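Local coordinates for beta-fructofuranosidase (Bifidobacterium adolescentis, PDB 6NOB), which probably hydrolyses terminal beta-fructofuranoside residues, as in sucrose, as a glycoside hydrolase of family 32, at residues A[405-410]-A[482-487]. Residues are numbered along the deposited sequence; the frame is centred on the assembly and turned at random.
Sequences VRWYAG and DGRLYS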
loop_
_atom_site.group_PDB
_atom_site.type_symbol
_atom_site.label_atom_id
_atom_site.label_comp_id
_atom_site.label_asym_id
_atom_site.label_seq_id
_atom_site.Cartn_x
_atom_site.Cartn_y
_atom_site.Cartn_z
ATOM N N VAL A 405 -4.855 2.018 11.030
ATOM C CA VAL A 405 -3.572 1.373 11.287
ATOM C C VAL A 405 -3.018 1.936 12.590
ATOM O O VAL A 405 -2.854 3.153 12.727
ATOM C CB VAL A 405 -2.596 1.592 10.123
ATOM C CG1 VAL A 405 -1.210 1.092 10.491
ATOM C CG2 VAL A 405 -3.109 0.894 8.870
ATOM N N ARG A 406 -2.736 1.056 13.549
ATOM C CA ARG A 406 -2.287 1.451 14.877
ATOM C C ARG A 406 -0.801 1.158 15.047
ATOM O O ARG A 406 -0.305 0.127 14.581
ATOM C CB ARG A 406 -3.086 0.715 15.960
ATOM C CG ARG A 406 -2.904 1.268 17.357
ATOM C CD ARG A 406 -4.135 1.029 18.222
ATOM N NE ARG A 406 -4.137 1.898 19.397
ATOM C CZ ARG A 406 -4.625 3.134 19.410
ATOM N NH1 ARG A 406 -5.159 3.649 18.311
ATOM N NH2 ARG A 406 -4.578 3.858 20.523
ATOM N N TRP A 407 -0.092 2.065 15.719
ATOM C CA TRP A 407 1.283 1.822 16.131
ATOM C C TRP A 407 1.353 1.664 17.646
ATOM O O TRP A 407 0.576 2.269 18.389
ATOM C CB TRP A 407 2.233 2.942 15.672
ATOM C CG TRP A 407 1.934 4.325 16.203
ATOM C CD1 TRP A 407 1.273 5.324 15.551
ATOM C CD2 TRP A 407 2.314 4.865 17.480
ATOM N NE1 TRP A 407 1.206 6.445 16.342
ATOM C CE2 TRP A 407 1.836 6.190 17.531
ATOM C CE3 TRP A 407 3.002 4.354 18.586
ATOM C CZ2 TRP A 407 2.027 7.013 18.642
ATOM C CZ3 TRP A 407 3.187 5.173 19.692
ATOM C CH2 TRP A 407 2.700 6.488 19.710
ATOM N N TYR A 408 2.295 0.834 18.091
ATOM C CA TYR A 408 2.498 0.548 19.508
ATOM C C TYR A 408 3.989 0.630 19.794
ATOM O O TYR A 408 4.779 -0.075 19.157
ATOM C CB TYR A 408 1.968 -0.841 19.888
ATOM C CG TYR A 408 0.638 -1.235 19.273
ATOM C CD1 TYR A 408 0.548 -1.615 17.939
ATOM C CD2 TYR A 408 -0.521 -1.259 20.040
ATOM C CE1 TYR A 408 -0.659 -1.983 17.383
ATOM C CE2 TYR A 408 -1.734 -1.629 19.492
ATOM C CZ TYR A 408 -1.798 -1.991 18.163
ATOM O OH TYR A 408 -3.003 -2.362 17.610
ATOM N N ALA A 409 4.376 1.469 20.751
ATOM C CA ALA A 409 5.778 1.703 21.066
ATOM C C ALA A 409 6.076 1.288 22.501
ATOM O O ALA A 409 5.275 1.536 23.408
ATOM C CB ALA A 409 6.154 3.176 20.859
ATOM N N GLY A 410 7.229 0.663 22.700
ATOM C CA GLY A 410 7.599 0.217 24.029
ATOM C C GLY A 410 8.901 -0.549 24.020
ATOM O O GLY A 410 9.729 -0.387 23.121
ATOM N N ASP A 482 9.986 11.079 22.410
ATOM C CA ASP A 482 9.272 11.029 23.684
ATOM C C ASP A 482 8.261 9.881 23.698
ATOM O O ASP A 482 7.111 10.030 24.117
ATOM C CB ASP A 482 8.599 12.368 23.987
ATOM C CG ASP A 482 9.604 13.480 24.228
ATOM O OD1 ASP A 482 9.497 14.536 23.569
ATOM O OD2 ASP A 482 10.503 13.290 25.074
ATOM N N GLY A 483 8.710 8.720 23.222
ATOM C CA GLY A 483 7.909 7.513 23.260
ATOM C C GLY A 483 6.750 7.465 22.293
ATOM O O GLY A 483 5.900 6.578 22.418
ATOM N N ARG A 484 6.684 8.379 21.329
ATOM C CA ARG A 484 5.592 8.413 20.368
ATOM C C ARG A 484 6.148 8.408 18.953
ATOM O O ARG A 484 7.212 8.970 18.680
ATOM C CB ARG A 484 4.697 9.639 20.576
ATOM C CG ARG A 484 4.184 9.784 21.995
ATOM C CD ARG A 484 2.938 10.651 22.046
ATOM N NE ARG A 484 1.742 9.867 22.339
ATOM C CZ ARG A 484 0.740 9.686 21.485
ATOM N NH1 ARG A 484 0.784 10.236 20.276
ATOM N NH2 ARG A 484 -0.308 8.954 21.844
ATOM N N LEU A 485 5.406 7.770 18.051
ATOM C CA LEU A 485 5.827 7.650 16.665
ATOM C C LEU A 485 5.607 8.964 15.927
ATOM O O LEU A 485 4.529 9.563 16.005
ATOM C CB LEU A 485 5.065 6.521 15.971
ATOM C CG LEU A 485 5.562 6.141 14.572
ATOM C CD1 LEU A 485 6.974 5.571 14.635
ATOM C CD2 LEU A 485 4.616 5.161 13.904
ATOM N N TYR A 486 6.635 9.410 15.218
ATOM C CA TYR A 486 6.558 10.549 14.321
ATOM C C TYR A 486 6.708 10.063 12.886
ATOM O O TYR A 486 7.380 9.062 12.621
ATOM C CB TYR A 486 7.649 11.575 14.636
ATOM C CG TYR A 486 7.280 12.602 15.683
ATOM C CD1 TYR A 486 6.861 12.216 16.951
ATOM C CD2 TYR A 486 7.385 13.961 15.411
ATOM C CE1 TYR A 486 6.538 13.159 17.914
ATOM C CE2 TYR A 486 7.069 14.911 16.367
ATOM C CZ TYR A 486 6.646 14.505 17.614
ATOM O OH TYR A 486 6.331 15.452 18.562
ATOM N N SER A 487 6.071 10.772 11.962
ATOM C CA SER A 487 6.155 10.434 10.549
ATOM C C SER A 487 6.150 11.717 9.735
ATOM O O SER A 487 5.423 12.661 10.055
ATOM C CB SER A 487 5.004 9.522 10.110
ATOM O OG SER A 487 3.791 10.244 10.026
HETATM O O HOH W 1 1.259 9.521 15.686
HETATM O O HOH W 2 6.403 4.520 24.036
#
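Trp407 and Leu485 form the tight part of this contact. Leu485 CB sits over one face of the indole, 3.6 Å from the centroid of the five-membered ring and 13° off its normal, a CH-pi contact. Leu485 CG is anti to the backbone N (chi1 -171°), which carries CD2 to 3.6 Å from Trp407 CG. Leu485 N lies over the six-membered ring, 3.4 Å from Trp407 CH2. At the pyrrole edge of the indole, a water accepts from Trp407 NE1 and lies within reach of Leu485 O.

Arg484 meets the far rim of the indole. A bend in its chain turns the guanidinium to the ring edge, with NH1 in the indole plane, and Trp407 CZ2 lies over the guanidinium face near its rim. The two planes stand 75° apart, so this is no parallel stack. The charge is paired with Asp427 by a salt bridge.

The other end is looser. Ala409 CB comes no closer than 3.8 Å to Gly483 O, and the backbones do not bond directly. Another water donates to Gly483 O at 2.7 Å and weakly to Ala409 O.

Strand 405-415 packs against strand 484-489 of a different sheet, consistent with packing between neighbouring blades of the five-bladed beta-propeller characteristic of family 32. The chemistry implies cohesion mainly by apolar and CH-pi packing, with water linking polar groups at the margins.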